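Local coordinates for anti-sigma-factor antagonist (stas) domain protein (Moorella thermoacetica, PDB 3ZXN) that probably serves as the RsbS component of the bacterial stressosome, a STAS-domain protein whose phosphorylation would regulate the binding of signalling partners, at residues E54-D57 and E58-R62; T81-P85 and A86-T90. The protein carries 1 engineered substitution. One frame throughout, in Å; residues are numbered along the deposited sequence.

Interaction 1: E54-D57 and E58-R62. Engineered in segment 58-62: Glu58 (natural residue Ser).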
loop_
_atom_site.group_PDB
_atom_site.type_symbol
_atom_site.label_atom_id
_atom_site.label_comp_id
_atom_site.label_asym_id
_atom_site.label_seq_id
_atom_site.Cartn_x
_atom_site.Cartn_y
_atom_site.Cartn_z
ATOM N N GLU A 54 -7.066 -1.824 13.247
ATOM C CA GLU A 54 -7.130 -1.130 14.529
ATOM C C GLU A 54 -5.720 -0.862 15.045
ATOM O O GLU A 54 -5.407 0.237 15.492
ATOM C CB GLU A 54 -7.924 -1.962 15.538
ATOM C CG GLU A 54 -8.271 -1.226 16.812
ATOM C CD GLU A 54 -8.946 0.108 16.546
ATOM O OE1 GLU A 54 -9.719 0.206 15.564
ATOM O OE2 GLU A 54 -8.693 1.058 17.317
ATOM N N VAL A 55 -4.878 -1.886 14.975
ATOM C CA VAL A 55 -3.466 -1.766 15.296
ATOM C C VAL A 55 -2.667 -2.342 14.134
ATOM O O VAL A 55 -3.148 -3.220 13.416
ATOM C CB VAL A 55 -3.102 -2.522 16.607
ATOM C CG1 VAL A 55 -3.358 -4.016 16.467
ATOM C CG2 VAL A 55 -1.660 -2.269 16.986
ATOM N N VAL A 56 -1.453 -1.849 13.930
ATOM C CA VAL A 56 -0.620 -2.430 12.886
ATOM C C VAL A 56 0.523 -3.225 13.495
ATOM O O VAL A 56 1.214 -2.761 14.399
ATOM C CB VAL A 56 -0.129 -1.392 11.853
ATOM C CG1 VAL A 56 0.615 -2.080 10.736
ATOM C CG2 VAL A 56 -1.311 -0.639 11.275
ATOM N N ASP A 57 0.676 -4.439 12.981
ATOM C CA ASP A 57 1.605 -5.445 13.465
ATOM C C ASP A 57 3.031 -5.177 12.992
ATOM O O ASP A 57 3.265 -4.408 12.053
ATOM C CB ASP A 57 1.158 -6.802 12.916
ATOM C CG ASP A 57 1.579 -7.955 13.781
ATOM O OD1 ASP A 57 2.459 -7.770 14.649
ATOM O OD2 ASP A 57 1.029 -9.061 13.581
ATOM N N GLU A 58 3.982 -5.830 13.645
ATOM C CA GLU A 58 5.366 -5.822 13.197
ATOM C C GLU A 58 5.449 -6.573 11.870
ATOM O O GLU A 58 6.298 -6.278 11.028
ATOM C CB GLU A 58 6.257 -6.487 14.246
ATOM C CG GLU A 58 7.678 -5.955 14.293
ATOM C CD GLU A 58 8.345 -6.213 15.634
ATOM O OE1 GLU A 58 7.643 -6.147 16.667
ATOM O OE2 GLU A 58 9.565 -6.487 15.657
ATOM N N PHE A 59 4.554 -7.544 11.698
ATOM C CA PHE A 59 4.470 -8.325 10.468
ATOM C C PHE A 59 3.967 -7.476 9.302
ATOM O O PHE A 59 4.609 -7.409 8.254
ATOM C CB PHE A 59 3.549 -9.535 10.651
ATOM C CG PHE A 59 4.054 -10.541 11.645
ATOM C CD1 PHE A 59 5.032 -11.461 11.289
ATOM C CD2 PHE A 59 3.545 -10.579 12.937
ATOM C CE1 PHE A 59 5.500 -12.393 12.204
ATOM C CE2 PHE A 59 4.005 -11.509 13.856
ATOM C CZ PHE A 59 4.984 -12.418 13.487
ATOM N N VAL A 60 2.813 -6.840 9.484
ATOM C CA VAL A 60 2.251 -5.965 8.458
ATOM C C VAL A 60 3.241 -4.878 8.064
ATOM O O VAL A 60 3.399 -4.572 6.880
ATOM C CB VAL A 60 0.934 -5.312 8.929
ATOM C CG1 VAL A 60 0.503 -4.198 7.966
ATOM C CG2 VAL A 60 -0.155 -6.361 9.058
ATOM N N THR A 61 3.914 -4.307 9.057
ATOM C CA THR A 61 4.880 -3.249 8.804
ATOM C C THR A 61 5.967 -3.716 7.840
ATOM O O THR A 61 6.365 -2.990 6.926
ATOM C CB THR A 61 5.548 -2.753 10.100
ATOM O OG1 THR A 61 4.559 -2.192 10.969
ATOM C CG2 THR A 61 6.591 -1.684 9.778
ATOM N N ARG A 62 6.458 -4.929 8.057
ATOM C CA ARG A 62 7.547 -5.446 7.236
ATOM C C ARG A 62 7.067 -5.690 5.814
ATOM O O ARG A 62 7.790 -5.426 4.862
ATOM C CB ARG A 62 8.165 -6.707 7.855
ATOM C CG ARG A 62 9.064 -6.401 9.055
ATOM C CD ARG A 62 9.159 -7.573 10.046
ATOM N NE ARG A 62 9.977 -8.679 9.550
ATOM C CZ ARG A 62 9.502 -9.884 9.241
ATOM N NH1 ARG A 62 8.207 -10.148 9.381
ATOM N NH2 ARG A 62 10.324 -10.827 8.797
#

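Interaction 2: T81-P85 and A86-T90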
loop_
_atom_site.group_PDB
_atom_site.type_symbol
_atom_site.label_atom_id
_atom_site.label_comp_id
_atom_site.label_asym_id
_atom_site.label_seq_id
_atom_site.Cartn_x
_atom_site.Cartn_y
_atom_site.Cartn_z
ATOM N N THR A 81 -2.598 4.797 2.313
ATOM C CA THR A 81 -3.727 5.624 2.741
ATOM C C THR A 81 -4.446 5.064 3.971
ATOM O O THR A 81 -4.324 3.875 4.289
ATOM C CB THR A 81 -4.776 5.845 1.581
ATOM O OG1 THR A 81 -5.475 4.630 1.301
ATOM C CG2 THR A 81 -4.107 6.336 0.297
ATOM N N GLY A 82 -5.197 5.936 4.654
ATOM C CA GLY A 82 -6.006 5.548 5.805
ATOM C C GLY A 82 -5.187 5.285 7.063
ATOM O O GLY A 82 -5.383 4.275 7.729
ATOM N N ILE A 83 -4.270 6.196 7.380
ATOM C CA ILE A 83 -3.333 6.039 8.493
ATOM C C ILE A 83 -3.659 6.987 9.656
ATOM O O ILE A 83 -3.339 8.181 9.614
ATOM C CB ILE A 83 -1.897 6.354 8.059
ATOM C CG1 ILE A 83 -1.515 5.534 6.820
ATOM C CG2 ILE A 83 -0.927 6.113 9.220
ATOM C CD1 ILE A 83 -0.238 6.008 6.160
ATOM N N LYS A 84 -4.274 6.450 10.698
ATOM C CA LYS A 84 -4.606 7.261 11.862
ATOM C C LYS A 84 -3.336 7.567 12.641
ATOM O O LYS A 84 -2.354 6.824 12.547
ATOM C CB LYS A 84 -5.635 6.551 12.745
ATOM C CG LYS A 84 -5.162 5.214 13.314
ATOM C CD LYS A 84 -6.309 4.540 14.056
ATOM C CE LYS A 84 -5.869 3.252 14.721
ATOM N NZ LYS A 84 -6.987 2.625 15.478
ATOM N N PRO A 85 -3.349 8.670 13.412
ATOM C CA PRO A 85 -2.194 9.098 14.208
ATOM C C PRO A 85 -1.502 7.964 14.976
ATOM O O PRO A 85 -0.283 7.846 14.910
ATOM C CB PRO A 85 -2.806 10.114 15.178
ATOM C CG PRO A 85 -3.908 10.751 14.366
ATOM C CD PRO A 85 -4.468 9.635 13.497
ATOM N N ALA A 86 -2.257 7.138 15.690
ATOM C CA ALA A 86 -1.629 6.105 16.513
ATOM C C ALA A 86 -0.855 5.112 15.644
ATOM O O ALA A 86 0.211 4.622 16.023
ATOM C CB ALA A 86 -2.674 5.387 17.352
ATOM N N VAL A 87 -1.399 4.820 14.471
ATOM C CA VAL A 87 -0.766 3.877 13.556
ATOM C C VAL A 87 0.444 4.502 12.863
ATOM O O VAL A 87 1.413 3.811 12.568
ATOM C CB VAL A 87 -1.773 3.363 12.520
ATOM C CG1 VAL A 87 -1.070 2.581 11.423
ATOM C CG2 VAL A 87 -2.826 2.514 13.207
ATOM N N ALA A 88 0.397 5.806 12.610
ATOM C CA ALA A 88 1.549 6.488 12.029
ATOM C C ALA A 88 2.735 6.381 12.976
ATOM O O ALA A 88 3.872 6.198 12.546
ATOM C CB ALA A 88 1.224 7.950 11.742
ATOM N N ILE A 89 2.458 6.498 14.270
ATOM C CA ILE A 89 3.496 6.370 15.290
ATOM C C ILE A 89 4.144 4.989 15.244
ATOM O O ILE A 89 5.365 4.859 15.206
ATOM C CB ILE A 89 2.924 6.604 16.713
ATOM C CG1 ILE A 89 2.384 8.028 16.854
ATOM C CG2 ILE A 89 3.983 6.343 17.760
ATOM C CD1 ILE A 89 3.389 9.089 16.509
ATOM N N THR A 90 3.310 3.961 15.255
ATOM C CA THR A 90 3.783 2.582 15.263
ATOM C C THR A 90 4.580 2.239 14.013
ATOM O O THR A 90 5.684 1.709 14.107
ATOM C CB THR A 90 2.609 1.612 15.368
ATOM O OG1 THR A 90 1.846 1.924 16.541
ATOM C CG2 THR A 90 3.115 0.174 15.446
#

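Interaction 1: E54-D57 and E58-R62
Chi1 of -153° turns the Asp57 carboxylate away from its own backbone N and lays it beside its carbonyl carbon, in front of the first turn of helix 58-74. From there OD1 meets Glu58 N at 2.7 Å, a weak bond because the N-H points well off the oxygen. The other oxygen, OD2, comes up to the Phe59 ring at its edge, 3.0 Å from CD2. Carboxylate and ring run side by side with their planes nearly perpendicular, so the acid faces ring hydrogens and not the pi cloud. Asp57 is the N-cap of the helix, and Thr61, four residues on, completes its first turn. A chi1 of -62° sets OG1 beside its own backbone N, and hydroxyl and amide both bond to Asp57 O, from opposite faces of the carbonyl plane: Thr61 OG1 at 2.8 Å and Thr61 N at 3.1 Å. Val56 and Val60 cross at about a right angle, their CG1 methyls pressed together at 3.5 Å, tighter than usual; Leu91 of helix 85-93 touches both Val56 and Thr61. Asp57 N is buried here and has no partner in the model. Glu58 is an engineered replacement for serine; its CB bond points away from the loop, and the chain is extended beyond CG. As in related RsbS proteins, the natural serine is probably a phosphorylation site, which the glutamate was probably meant to imitate when phosphorylated. Its OE1 stays 5.8 Å from Asp57 OD1, and the positive end of the helix dipole would probably stabilise both charges.

Interaction 2: T81-P85 and A86-T90
The flat groups of this contact are the peptide carbonyls of Lys84 and Pro85, which receive amides of the first turn. Ala88 N approaches Lys84 O nearly along the C=O axis at 2.9 Å, while Ile89 N reaches Pro85 O at 3.1 Å, tilted 19° from the carbonyl plane. This is the start of helix 85-93 in the STAS fold, with Lys84 at the N-cap and Pro85 as first helical residue, where its missing N-H costs the helix no bond. Val87 N adds a second, weak bond to Lys84 O, so that one oxygen takes two amides of the opening turn. With chi1 at 61°, CG of Lys84 is wedged over its own backbone, flanked by N and C, and this sends the extended chain across Val87 at about a right angle. The Val87 CG2 methyl nests against it, 3.6 Å from Lys84 CG and 3.5 Å from Lys84 CE, the latter a tight fit. Beyond Val87 the ammonium group forms a salt bridge with Glu54. Shortening this side chain to an alanine would probably leave Glu54 without its positive mate and strip one flank of Val87 of its hydrocarbon cover. Ile83 works from another side: its CG2 rests 3.8 Å from Ala88 CB, with Val87 CG1 a little farther off. Ile83 also touches Ile50 and Thr103, linking the helix start to strand 102-104, and Ala88 leans on Leu98. Ile89 CG1 lies 3.3 Å from Pro85 O, the same oxygen that accepts Ile89 N.

Overall arrangement
Interactions 1 and 2 are both helix starts, each reached by a loop from a neighbouring parallel strand, 45-49 or 78-81; they lie on the same side of the chain's centre, their own centres 11 Å apart. They touch directly. Glu54 OE2 and Lys84 NZ form a salt bridge of 3.0 Å, and Val56 CG2 meets Val87 CG1 at 3.2 Å, a very short approach that may reflect strain or a limit of the model. Farther along, Val56 O lies 3.6 Å from Thr90 CG2. The loop 54-57, which leads to the engineered Glu58 at the probable phosphorylation site, thus lies along helix 85-93, joined to its start by the salt bridge and the valine contact.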